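Local structure of cytochrome c, putative (Shewanella oneidensis, 1SP3) at residues S193-A196 and M197-P201; D123-K126 and I127-V131; F360-N363 and L364-K367; P374-E378 and K379-Y383. The protein is an octaheme c-type cytochrome that probably acts as a respiratory tetrathionate reductase, passing electrons along its bound hemes. All coordinates share one frame; numbering follows the deposited sequence.

Contact 1. Residues S193-A196 and M197-P201; sequences SGNA and MGVSP. With HEC (heme c), chain G.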
loop_
_atom_site.group_PDB
_atom_site.type_symbol
_atom_site.label_atom_id
_atom_site.label_comp_id
_atom_site.label_asym_id
_atom_site.label_seq_id
_atom_site.Cartn_x
_atom_site.Cartn_y
_atom_site.Cartn_z
ATOM N N SER A 193 -14.070 6.051 0.460
ATOM C CA SER A 193 -13.659 6.699 -0.741
ATOM C C SER A 193 -12.135 6.909 -0.768
ATOM O O SER A 193 -11.424 6.564 0.164
ATOM C CB SER A 193 -14.485 7.978 -0.941
ATOM O OG SER A 193 -13.978 8.928 -0.050
ATOM N N GLY A 194 -11.610 7.343 -1.883
ATOM C CA GLY A 194 -10.153 7.355 -2.097
ATOM C C GLY A 194 -9.563 6.473 -3.213
ATOM O O GLY A 194 -9.647 5.215 -3.201
ATOM N N ASN A 195 -8.913 7.117 -4.160
ATOM C CA ASN A 195 -8.316 6.383 -5.301
ATOM C C ASN A 195 -6.957 5.819 -4.934
ATOM O O ASN A 195 -6.038 6.610 -4.529
ATOM C CB ASN A 195 -8.040 7.339 -6.487
ATOM C CG ASN A 195 -9.331 7.892 -7.155
ATOM O OD1 ASN A 195 -10.435 7.427 -6.877
ATOM N ND2 ASN A 195 -9.171 8.896 -8.048
ATOM N N ALA A 196 -6.779 4.496 -5.111
ATOM C CA ALA A 196 -5.418 3.936 -5.136
ATOM C C ALA A 196 -4.754 4.424 -6.429
ATOM O O ALA A 196 -5.451 4.726 -7.406
ATOM C CB ALA A 196 -5.493 2.424 -5.179
ATOM N N MET A 197 -3.435 4.408 -6.495
ATOM C CA MET A 197 -2.729 4.754 -7.738
ATOM C C MET A 197 -3.271 3.957 -8.930
ATOM O O MET A 197 -3.479 2.758 -8.812
ATOM C CB MET A 197 -1.263 4.403 -7.634
ATOM C CG MET A 197 -0.430 5.047 -8.728
ATOM S SD MET A 197 1.330 4.649 -8.554
ATOM C CE MET A 197 1.315 3.762 -7.227
ATOM N N GLY A 198 -3.490 4.657 -10.047
ATOM C CA GLY A 198 -3.900 4.062 -11.291
ATOM C C GLY A 198 -5.393 3.787 -11.397
ATOM O O GLY A 198 -5.835 3.280 -12.423
ATOM N N VAL A 199 -6.158 4.129 -10.364
ATOM C CA VAL A 199 -7.622 4.154 -10.452
ATOM C C VAL A 199 -8.190 5.608 -10.605
ATOM O O VAL A 199 -7.633 6.555 -10.016
ATOM C CB VAL A 199 -8.185 3.535 -9.196
ATOM C CG1 VAL A 199 -9.699 3.837 -9.082
ATOM C CG2 VAL A 199 -7.774 2.031 -9.118
ATOM N N SER A 200 -9.264 5.782 -11.398
ATOM C CA SER A 200 -9.789 7.133 -11.795
ATOM C C SER A 200 -11.303 7.335 -11.437
ATOM O O SER A 200 -11.684 6.770 -10.393
ATOM C CB SER A 200 -9.392 7.489 -13.240
ATOM O OG SER A 200 -8.258 8.383 -13.290
ATOM N N PRO A 201 -12.217 8.003 -12.202
ATOM C CA PRO A 201 -12.243 8.244 -13.680
ATOM C C PRO A 201 -11.544 9.486 -14.389
ATOM O O PRO A 201 -10.405 9.417 -14.935
ATOM C CB PRO A 201 -13.760 8.362 -13.945
ATOM C CG PRO A 201 -14.302 9.019 -12.683
ATOM C CD PRO A 201 -13.443 8.529 -11.554
HETATM FE FE HEC G . -5.601 8.809 2.890
HETATM C CHA HEC G . -4.917 8.002 -0.369
HETATM C CHB HEC G . -5.303 5.581 3.751
HETATM C CHC HEC G . -5.988 9.704 6.248
HETATM C CHD HEC G . -6.092 12.051 2.015
HETATM N NA HEC G . -5.127 7.062 1.902
HETATM C C1A HEC G . -4.937 6.964 0.550
HETATM C C2A HEC G . -4.726 5.593 0.232
HETATM C C3A HEC G . -4.815 4.914 1.370
HETATM C C4A HEC G . -5.051 5.857 2.446
HETATM C CMA HEC G . -4.644 3.393 1.541
HETATM C CAA HEC G . -4.414 5.070 -1.185
HETATM C CBA HEC G . -2.869 5.228 -1.324
HETATM C CGA HEC G . -2.502 4.517 -2.623
HETATM O O1A HEC G . -2.606 3.244 -2.632
HETATM O O2A HEC G . -2.129 5.191 -3.652
HETATM N NB HEC G . -5.678 7.881 4.623
HETATM C C1B HEC G . -5.538 6.497 4.752
HETATM C C2B HEC G . -5.553 6.157 6.151
HETATM C C3B HEC G . -5.715 7.305 6.839
HETATM C C4B HEC G . -5.819 8.388 5.908
HETATM C CMB HEC G . -5.407 4.712 6.722
HETATM C CAB HEC G . -5.751 7.466 8.402
HETATM C CBB HEC G . -4.641 7.067 9.125
HETATM N NC HEC G . -5.961 10.544 3.956
HETATM C C1C HEC G . -6.148 10.655 5.307
HETATM C C2C HEC G . -6.494 11.991 5.590
HETATM C C3C HEC G . -6.511 12.646 4.403
HETATM C C4C HEC G . -6.193 11.730 3.373
HETATM C CMC HEC G . -6.789 12.455 7.067
HETATM C CAC HEC G . -6.902 14.149 4.110
HETATM C CBC HEC G . -6.391 15.160 4.911
HETATM N ND HEC G . -5.534 9.860 1.141
HETATM C C1D HEC G . -5.744 11.221 0.966
HETATM C C2D HEC G . -5.563 11.628 -0.413
HETATM C C3D HEC G . -5.277 10.394 -1.131
HETATM C C4D HEC G . -5.207 9.342 -0.101
HETATM C CMD HEC G . -5.691 13.071 -1.096
HETATM C CAD HEC G . -5.029 10.248 -2.676
HETATM C CBD HEC G . -6.295 9.512 -3.151
HETATM C CGD HEC G . -7.459 10.418 -3.495
HETATM O O1D HEC G . -8.493 9.888 -3.914
HETATM O O2D HEC G . -7.332 11.687 -3.457
#
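Ala196 and Val199 close a type II beta turn in the long loop after strand 191-192, a local contact that presents two backbone amides to the propionates of one heme c. The bond defining the turn runs from Val199 N to Ala196 O, 3.1 Å, with the donor tilted from the carbonyl plane. Gly198 takes the third position with a phi of 82°, a region that glycine enters readily, and its own amide is bonded to Tyr291 OH.

Just before the turn, Asn195 N gives a short, nearly straight hydrogen bond of 2.8 Å (174°) to heme O1D. At the second position of the turn, Met197 N reaches O2A of the other propionate at 3.2 Å, along a more bent path. Each propionate charge is thus probably eased by a backbone N-H. The loop also serves the iron indirectly, since Ser193 O is hydrogen-bonded to ND1 of the axial ligand His185.

The side chain of Asn195 points to the later half of the loop: with CG anti to the carbonyl carbon (chi1 -68°), the amide lies beside the carbonyl of Val199, at an angle too poor for a hydrogen bond, and ND2 is bonded instead to Ile204 O. With an alanine here, Ile204 O would probably lose that donor and the loop beyond the turn would be less firmly held. Across the turn, Val199 CB rests 3.5 Å from Ala196 O.

Contact 2. Residues D123-K126 and I127-V131; sequences DLAK and IAQNV. With HEC (heme c), chain C.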
loop_
_atom_site.group_PDB
_atom_site.type_symbol
_atom_site.label_atom_id
_atom_site.label_comp_id
_atom_site.label_asym_id
_atom_site.label_seq_id
_atom_site.Cartn_x
_atom_site.Cartn_y
_atom_site.Cartn_z
ATOM N N ASP A 123 -10.761 -10.905 25.126
ATOM C CA ASP A 123 -12.128 -10.882 25.578
ATOM C C ASP A 123 -13.073 -10.466 24.444
ATOM O O ASP A 123 -13.482 -9.298 24.342
ATOM C CB ASP A 123 -12.243 -9.928 26.746
ATOM C CG ASP A 123 -13.528 -10.114 27.523
ATOM O OD1 ASP A 123 -13.508 -9.700 28.726
ATOM O OD2 ASP A 123 -14.576 -10.630 27.013
ATOM N N LEU A 124 -13.418 -11.402 23.573
ATOM C CA LEU A 124 -14.278 -11.060 22.450
ATOM C C LEU A 124 -15.580 -10.363 22.832
ATOM O O LEU A 124 -15.975 -9.393 22.193
ATOM C CB LEU A 124 -14.553 -12.270 21.558
ATOM C CG LEU A 124 -13.314 -12.803 20.803
ATOM C CD1 LEU A 124 -13.727 -14.055 20.058
ATOM C CD2 LEU A 124 -12.703 -11.795 19.811
ATOM N N ALA A 125 -16.280 -10.883 23.835
ATOM C CA ALA A 125 -17.541 -10.289 24.239
ATOM C C ALA A 125 -17.387 -8.816 24.546
ATOM O O ALA A 125 -18.123 -7.972 24.000
ATOM C CB ALA A 125 -18.178 -11.089 25.438
ATOM N N LYS A 126 -16.363 -8.512 25.325
ATOM C CA LYS A 126 -16.028 -7.144 25.754
ATOM C C LYS A 126 -15.675 -6.228 24.594
ATOM O O LYS A 126 -16.192 -5.103 24.505
ATOM C CB LYS A 126 -14.898 -7.143 26.772
ATOM C CG LYS A 126 -14.751 -5.851 27.560
ATOM C CD LYS A 126 -16.018 -5.572 28.464
ATOM C CE LYS A 126 -16.548 -6.814 29.314
ATOM N NZ LYS A 126 -16.913 -6.478 30.751
ATOM N N ILE A 127 -14.854 -6.726 23.675
ATOM C CA ILE A 127 -14.584 -5.988 22.440
ATOM C C ILE A 127 -15.904 -5.693 21.701
ATOM O O ILE A 127 -16.143 -4.542 21.322
ATOM C CB ILE A 127 -13.613 -6.769 21.574
ATOM C CG1 ILE A 127 -12.223 -6.798 22.281
ATOM C CG2 ILE A 127 -13.617 -6.244 20.083
ATOM C CD1 ILE A 127 -11.170 -7.717 21.688
ATOM N N ALA A 128 -16.736 -6.719 21.483
ATOM C CA ALA A 128 -18.001 -6.557 20.754
ATOM C C ALA A 128 -18.912 -5.529 21.394
ATOM O O ALA A 128 -19.543 -4.794 20.684
ATOM C CB ALA A 128 -18.760 -7.840 20.693
ATOM N N GLN A 129 -18.996 -5.503 22.734
ATOM C CA GLN A 129 -19.876 -4.574 23.431
ATOM C C GLN A 129 -19.425 -3.138 23.285
ATOM O O GLN A 129 -20.267 -2.193 23.290
ATOM C CB GLN A 129 -19.924 -4.914 24.909
ATOM C CG GLN A 129 -20.721 -6.169 25.203
ATOM C CD GLN A 129 -20.412 -6.710 26.572
ATOM O OE1 GLN A 129 -20.235 -7.916 26.721
ATOM N NE2 GLN A 129 -20.336 -5.817 27.582
ATOM N N ASN A 130 -18.114 -2.952 23.124
ATOM C CA ASN A 130 -17.601 -1.594 23.063
ATOM C C ASN A 130 -17.370 -0.967 21.677
ATOM O O ASN A 130 -16.822 0.097 21.562
ATOM C CB ASN A 130 -16.384 -1.508 23.923
ATOM C CG ASN A 130 -16.764 -1.563 25.407
ATOM O OD1 ASN A 130 -17.156 -0.538 25.943
ATOM N ND2 ASN A 130 -16.750 -2.802 26.041
ATOM N N VAL A 131 -17.832 -1.659 20.649
ATOM C CA VAL A 131 -17.615 -1.336 19.236
ATOM C C VAL A 131 -18.171 0.083 18.992
ATOM O O VAL A 131 -19.157 0.501 19.618
ATOM C CB VAL A 131 -18.354 -2.493 18.581
ATOM C CG1 VAL A 131 -19.572 -2.178 17.826
ATOM C CG2 VAL A 131 -17.439 -3.619 18.063
HETATM FE FE HEC C . -24.676 -2.391 16.102
HETATM C CHA HEC C . -24.974 0.918 15.804
HETATM C CHB HEC C . -21.512 -2.300 14.793
HETATM C CHC HEC C . -24.156 -5.692 16.975
HETATM C CHD HEC C . -28.006 -2.750 16.722
HETATM N NA HEC C . -23.442 -0.946 15.379
HETATM C C1A HEC C . -23.751 0.385 15.428
HETATM C C2A HEC C . -22.613 1.092 14.920
HETATM C C3A HEC C . -21.645 0.201 14.645
HETATM C C4A HEC C . -22.165 -1.108 14.921
HETATM C CMA HEC C . -20.208 0.504 14.144
HETATM C CAA HEC C . -22.518 2.646 14.795
HETATM C CBA HEC C . -21.776 2.989 16.107
HETATM C CGA HEC C . -21.646 4.458 16.291
HETATM O O1A HEC C . -20.965 4.851 17.296
HETATM O O2A HEC C . -22.221 5.198 15.439
HETATM N NB HEC C . -23.122 -3.774 15.943
HETATM C C1B HEC C . -21.915 -3.493 15.322
HETATM C C2B HEC C . -21.119 -4.711 15.380
HETATM C C3B HEC C . -21.859 -5.638 15.992
HETATM C C4B HEC C . -23.114 -5.058 16.373
HETATM C CMB HEC C . -19.684 -4.859 14.811
HETATM C CAB HEC C . -21.406 -7.041 16.389
HETATM C CBB HEC C . -20.351 -6.968 17.227
HETATM N NC HEC C . -25.833 -3.887 16.748
HETATM C C1C HEC C . -25.439 -5.183 17.014
HETATM C C2C HEC C . -26.601 -5.938 17.392
HETATM C C3C HEC C . -27.670 -5.116 17.319
HETATM C C4C HEC C . -27.199 -3.821 16.891
HETATM C CMC HEC C . -26.559 -7.466 17.757
HETATM C CAC HEC C . -29.202 -5.441 17.606
HETATM C CBC HEC C . -29.605 -6.203 18.650
HETATM N ND HEC C . -26.241 -1.111 16.262
HETATM C C1D HEC C . -27.539 -1.482 16.514
HETATM C C2D HEC C . -28.391 -0.287 16.473
HETATM C C3D HEC C . -27.437 0.814 16.213
HETATM C C4D HEC C . -26.133 0.224 16.095
HETATM C CMD HEC C . -29.931 -0.142 16.654
HETATM C CAD HEC C . -27.837 2.287 16.020
HETATM C CBD HEC C . -28.314 2.324 14.578
HETATM C CGD HEC C . -28.967 3.670 14.230
HETATM O O1D HEC C . -30.181 3.927 14.554
HETATM O O2D HEC C . -28.253 4.537 13.644
#
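Lys126 and Asn130 meet at the C-terminal end of the short helix 124-129, while Asp123 begins it, so both ends fall within one local contact. Backbone bonds come first: Ile127 N to Asp123 O, Ala128 N to Leu124 O (2.9 Å) and Gln129 N to Ala125 O follow the i to i+4 pattern of an alpha helix.

Side-chain bonds add to these at both ends. At the start, Lys126 N donates to Asp123 OD2 at 3.2 Å, meeting the carboxylate from above its plane. At the far end Asn130 grips one carbonyl twice: its N, the backbone member of the pair, reaches Lys126 O at 3.2 Å, and its ND2 does so at 2.8 Å with a nearly straight N-H (167°). The two donors come from opposite faces of the carbonyl plane, and the oxygen lies close to the plane of the Asn130 amide. CG of Asn130 stands beside its own backbone N (chi1 -72°), which turns the amide back along the helix, next to the lysine chain. A leucine in its place would lose the ND2 bond and would probably leave Lys126 O with a single, longer bond from the backbone.

Apolar contacts fill the inner side. Ala128 CB touches the heme c vinyl-derived carbon CBB at 3.9 Å and also Val18 of helix 15-34, while Ile127 packs on Leu99. Past the helix, Val131 CG1 comes to 3.6 Å from the heme meso carbon CHB, and Val131 also touches the axial ligand His4. The whole is an N-capped helical turn used as one wall of a heme pocket.

Contact 3. Residues F360-N363 and L364-K367; sequences FDWN and LAAK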
loop_
_atom_site.group_PDB
_atom_site.type_symbol
_atom_site.label_atom_id
_atom_site.label_comp_id
_atom_site.label_asym_id
_atom_site.label_seq_id
_atom_site.Cartn_x
_atom_site.Cartn_y
_atom_site.Cartn_z
ATOM N N PHE A 360 14.167 -23.238 2.576
ATOM C CA PHE A 360 15.327 -22.486 2.049
ATOM C C PHE A 360 15.764 -23.052 0.730
ATOM O O PHE A 360 16.941 -22.976 0.344
ATOM C CB PHE A 360 16.532 -22.413 3.000
ATOM C CG PHE A 360 16.259 -21.595 4.232
ATOM C CD1 PHE A 360 16.181 -22.203 5.477
ATOM C CD2 PHE A 360 16.003 -20.219 4.132
ATOM C CE1 PHE A 360 15.858 -21.434 6.651
ATOM C CE2 PHE A 360 15.688 -19.469 5.241
ATOM C CZ PHE A 360 15.626 -20.081 6.524
ATOM N N ASP A 361 14.765 -23.535 0.022
ATOM C CA ASP A 361 14.905 -24.146 -1.276
ATOM C C ASP A 361 13.994 -23.407 -2.247
ATOM O O ASP A 361 12.795 -23.652 -2.308
ATOM C CB ASP A 361 14.481 -25.610 -1.122
ATOM C CG ASP A 361 14.423 -26.366 -2.401
ATOM O OD1 ASP A 361 14.427 -25.798 -3.524
ATOM O OD2 ASP A 361 14.332 -27.620 -2.360
ATOM N N TRP A 362 14.603 -22.559 -3.054
ATOM C CA TRP A 362 13.861 -21.771 -4.004
ATOM C C TRP A 362 13.123 -22.570 -5.065
ATOM O O TRP A 362 12.079 -22.105 -5.552
ATOM C CB TRP A 362 14.778 -20.741 -4.689
ATOM C CG TRP A 362 15.031 -19.512 -3.890
ATOM C CD1 TRP A 362 16.229 -19.066 -3.433
ATOM C CD2 TRP A 362 14.063 -18.570 -3.439
ATOM N NE1 TRP A 362 16.078 -17.908 -2.708
ATOM C CE2 TRP A 362 14.760 -17.561 -2.714
ATOM C CE3 TRP A 362 12.669 -18.457 -3.575
ATOM C CZ2 TRP A 362 14.122 -16.441 -2.172
ATOM C CZ3 TRP A 362 12.022 -17.342 -2.988
ATOM C CH2 TRP A 362 12.757 -16.359 -2.307
ATOM N N ASN A 363 13.652 -23.735 -5.472
ATOM C CA ASN A 363 12.976 -24.516 -6.530
ATOM C C ASN A 363 11.653 -25.021 -6.007
ATOM O O ASN A 363 10.695 -24.971 -6.673
ATOM C CB ASN A 363 13.784 -25.762 -7.096
ATOM C CG ASN A 363 15.014 -25.379 -7.942
ATOM O OD1 ASN A 363 16.185 -25.563 -7.504
ATOM N ND2 ASN A 363 14.781 -24.922 -9.177
ATOM N N LEU A 364 11.674 -25.606 -4.823
ATOM C CA LEU A 364 10.483 -26.064 -4.115
ATOM C C LEU A 364 9.515 -24.881 -3.860
ATOM O O LEU A 364 8.316 -24.999 -4.111
ATOM C CB LEU A 364 10.926 -26.599 -2.755
ATOM C CG LEU A 364 10.182 -27.702 -1.953
ATOM C CD1 LEU A 364 10.105 -27.451 -0.433
ATOM C CD2 LEU A 364 8.847 -28.256 -2.556
ATOM N N ALA A 365 10.021 -23.759 -3.333
ATOM C CA ALA A 365 9.155 -22.577 -3.133
ATOM C C ALA A 365 8.522 -22.111 -4.458
ATOM O O ALA A 365 7.315 -21.887 -4.538
ATOM C CB ALA A 365 9.884 -21.462 -2.377
ATOM N N ALA A 366 9.306 -22.066 -5.523
ATOM C CA ALA A 366 8.775 -21.747 -6.858
ATOM C C ALA A 366 7.714 -22.699 -7.350
ATOM O O ALA A 366 6.665 -22.264 -7.890
ATOM C CB ALA A 366 9.919 -21.707 -7.907
ATOM N N LYS A 367 7.989 -24.006 -7.197
ATOM C CA LYS A 367 7.085 -25.049 -7.703
ATOM C C LYS A 367 5.759 -24.950 -6.939
ATOM O O LYS A 367 4.647 -24.902 -7.520
ATOM C CB LYS A 367 7.718 -26.451 -7.498
ATOM C CG LYS A 367 6.697 -27.672 -7.572
ATOM C CD LYS A 367 7.271 -29.026 -6.850
ATOM C CE LYS A 367 6.368 -30.316 -6.963
ATOM N NZ LYS A 367 5.465 -30.487 -5.790
#
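Trp362 and Ala365 make the buried, more closely packed side of this local contact in the first turn of helix 362-372, whereas Asp361 and Leu364 meet on its more open flank. On the inner side, the indole carbon CE3 of Trp362 comes obliquely to Ala365 CB, 4.3 Å away. The ring is enclosed beyond the helix by aromatic neighbours: it stacks with Tyr356 and meets Phe389 edge-to-face. Ala366 N donates to Trp362 O at 2.8 Å in the regular helical bond, and Ala366 CB lies 3.2 Å from the same oxygen.

The outer side is held by polar groups. Asp361 is the N-cap: CG stands anti to its backbone N (chi1 174°), and this swings OD1 forward to accept from Leu364 N at 3.1 Å. The N-H is nearly straight (173°), although it meets the carboxylate from well above the plane. Leu364 CB lies against the same carboxylate, 3.5 Å from Asp361 CG, with the two side chains crossing at about a right angle. The amide of Asn363 has its partner, Tyr383, outside the turn. Farther along, the chain of Lys367, extended until a bend at the last torsion, leads away toward Glu371, with which it forms only a long, weak ion pair, and its N donates to Asn363 O in the same helical pattern.

Ring packing dominates the buried side, a capping bond the open one. The carboxylate of Asp361, set at the positive end of the helix dipole and bonded to a first-turn amide, is probably stabilised in its charged form.

Contact 4. Residues P374-E378 and K379-Y383; sequences PTMLE and KGIKY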
loop_
_atom_site.group_PDB
_atom_site.type_symbol
_atom_site.label_atom_id
_atom_site.label_comp_id
_atom_site.label_asym_id
_atom_site.label_seq_id
_atom_site.Cartn_x
_atom_site.Cartn_y
_atom_site.Cartn_z
ATOM N N PRO A 374 -3.742 -19.021 -8.925
ATOM C CA PRO A 374 -4.877 -19.164 -9.853
ATOM C C PRO A 374 -4.578 -18.645 -11.255
ATOM O O PRO A 374 -4.933 -19.330 -12.209
ATOM C CB PRO A 374 -6.008 -18.349 -9.186
ATOM C CG PRO A 374 -5.305 -17.446 -8.169
ATOM C CD PRO A 374 -4.115 -18.257 -7.709
ATOM N N THR A 375 -3.951 -17.486 -11.399
ATOM C CA THR A 375 -3.654 -17.012 -12.737
ATOM C C THR A 375 -2.650 -17.907 -13.502
ATOM O O THR A 375 -2.858 -18.135 -14.696
ATOM C CB THR A 375 -3.202 -15.555 -12.750
ATOM O OG1 THR A 375 -3.263 -15.053 -11.419
ATOM C CG2 THR A 375 -4.220 -14.667 -13.444
ATOM N N MET A 376 -1.599 -18.428 -12.846
ATOM C CA MET A 376 -0.639 -19.278 -13.535
ATOM C C MET A 376 -1.399 -20.504 -14.115
ATOM O O MET A 376 -1.209 -20.873 -15.277
ATOM C CB MET A 376 0.474 -19.728 -12.628
ATOM C CG MET A 376 1.325 -18.618 -12.052
ATOM S SD MET A 376 1.971 -17.454 -13.283
ATOM C CE MET A 376 3.149 -16.325 -12.125
ATOM N N LEU A 377 -2.263 -21.082 -13.280
ATOM C CA LEU A 377 -3.081 -22.238 -13.621
ATOM C C LEU A 377 -4.001 -21.955 -14.793
ATOM O O LEU A 377 -4.023 -22.703 -15.774
ATOM C CB LEU A 377 -3.901 -22.616 -12.396
ATOM C CG LEU A 377 -3.061 -23.291 -11.304
ATOM C CD1 LEU A 377 -3.933 -23.409 -10.100
ATOM C CD2 LEU A 377 -2.511 -24.677 -11.811
ATOM N N GLU A 378 -4.724 -20.840 -14.699
ATOM C CA GLU A 378 -5.547 -20.327 -15.790
ATOM C C GLU A 378 -4.804 -20.209 -17.089
ATOM O O GLU A 378 -5.398 -20.421 -18.138
ATOM C CB GLU A 378 -6.159 -18.962 -15.461
ATOM C CG GLU A 378 -7.658 -19.022 -15.217
ATOM C CD GLU A 378 -8.523 -18.931 -16.507
ATOM O OE1 GLU A 378 -8.011 -19.140 -17.658
ATOM O OE2 GLU A 378 -9.750 -18.649 -16.365
ATOM N N LYS A 379 -3.530 -19.843 -17.049
ATOM C CA LYS A 379 -2.784 -19.694 -18.306
ATOM C C LYS A 379 -1.949 -20.965 -18.703
ATOM O O LYS A 379 -1.139 -20.929 -19.649
ATOM C CB LYS A 379 -1.928 -18.407 -18.296
ATOM C CG LYS A 379 -2.598 -17.134 -17.684
ATOM C CD LYS A 379 -1.749 -15.825 -17.766
ATOM C CE LYS A 379 -1.462 -15.397 -19.271
ATOM N NZ LYS A 379 -0.535 -14.219 -19.567
ATOM N N GLY A 380 -2.146 -22.067 -17.971
ATOM C CA GLY A 380 -1.372 -23.286 -18.172
ATOM C C GLY A 380 0.142 -23.121 -17.932
ATOM O O GLY A 380 0.970 -23.897 -18.444
ATOM N N ILE A 381 0.512 -22.109 -17.142
ATOM C CA ILE A 381 1.923 -21.860 -16.836
ATOM C C ILE A 381 2.447 -22.879 -15.798
ATOM O O ILE A 381 1.863 -23.085 -14.741
ATOM C CB ILE A 381 2.158 -20.379 -16.395
ATOM C CG1 ILE A 381 2.002 -19.428 -17.596
ATOM C CG2 ILE A 381 3.555 -20.224 -15.760
ATOM C CD1 ILE A 381 1.587 -18.037 -17.226
ATOM N N LYS A 382 3.551 -23.534 -16.143
ATOM C CA LYS A 382 4.228 -24.423 -15.222
ATOM C C LYS A 382 5.602 -23.865 -14.923
ATOM O O LYS A 382 6.322 -23.415 -15.832
ATOM C CB LYS A 382 4.389 -25.830 -15.847
ATOM C CG LYS A 382 3.143 -26.731 -15.632
ATOM C CD LYS A 382 2.629 -27.345 -16.920
ATOM C CE LYS A 382 1.342 -28.130 -16.640
ATOM N NZ LYS A 382 1.695 -29.331 -15.803
ATOM N N TYR A 383 5.974 -23.956 -13.654
ATOM C CA TYR A 383 7.339 -23.673 -13.267
ATOM C C TYR A 383 8.246 -24.522 -14.155
ATOM O O TYR A 383 7.980 -25.747 -14.297
ATOM C CB TYR A 383 7.552 -24.023 -11.811
ATOM C CG TYR A 383 8.976 -23.857 -11.390
ATOM C CD1 TYR A 383 9.695 -22.756 -11.791
ATOM C CD2 TYR A 383 9.605 -24.805 -10.579
ATOM C CE1 TYR A 383 10.976 -22.592 -11.420
ATOM C CE2 TYR A 383 10.916 -24.636 -10.186
ATOM C CZ TYR A 383 11.594 -23.521 -10.598
ATOM O OH TYR A 383 12.920 -23.281 -10.240
#
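Met376 and Ile381 are brought together by their torsions: in Met376, CG lies beside the backbone N (chi1 -62°) and the chain bends again at chi2 (-51°), which carries SD over to the isoleucine. Ile381 likewise holds CG1 beside its own N, leaving CD1 and CG2 both within reach of the sulfur. SD meets CD1 at 4.0 Å and CG2 at the same distance, and Met370 of the preceding helix 362-372 touches both side chains.

This apolar pair belongs to a Schellman motif that ends helix 374-378. Ile381 N reaches back to Met376 O at 2.8 Å, and inside that wide loop Gly380 N is bonded to Leu377 O at 3.0 Å, from above the carbonyl plane. Gly380 supplies the positive phi (62°) that reverses the chain, a region where residues with a side chain are disfavoured. Lys379, the residue before it, still bonds through its N to Thr375 O at 3.0 Å, while its CG lies 3.2 Å from that oxygen before the chain leads away. A second, weak bond links Lys379 N to Met376 O.

The carbonyls of Thr375, Met376 and Leu377 thus receive amides from the reversing chain, while Met376 and Ile381 form the apolar contact usual in a Schellman motif. Resting on backbone bonds and hydrophobic contact, this helix end probably depends little on the ionisation of Glu378 or Lys379.

The four contacts sort into two groups, one beside hemes and one away from them. Contacts 1 and 2 each line a heme c pocket, yet their centres lie about 34 Å apart and they serve different hemes: contact 1 supplies amides to propionates, contact 2 carbon contacts near the macrocycle edge. Contact 3 lies on helix 362-372, and contact 4 on the helix that follows it and its exit loop. Their centres are about 17 Å apart and they join directly, Asn363 ND2 lying 2.7 Å from Tyr383 OH in a probable hydrogen bond while Ala366 CB packs on Tyr383 CZ at 3.7 Å. The side chains of Trp362 and Thr375 each lie about 12 Å from a bound heme c.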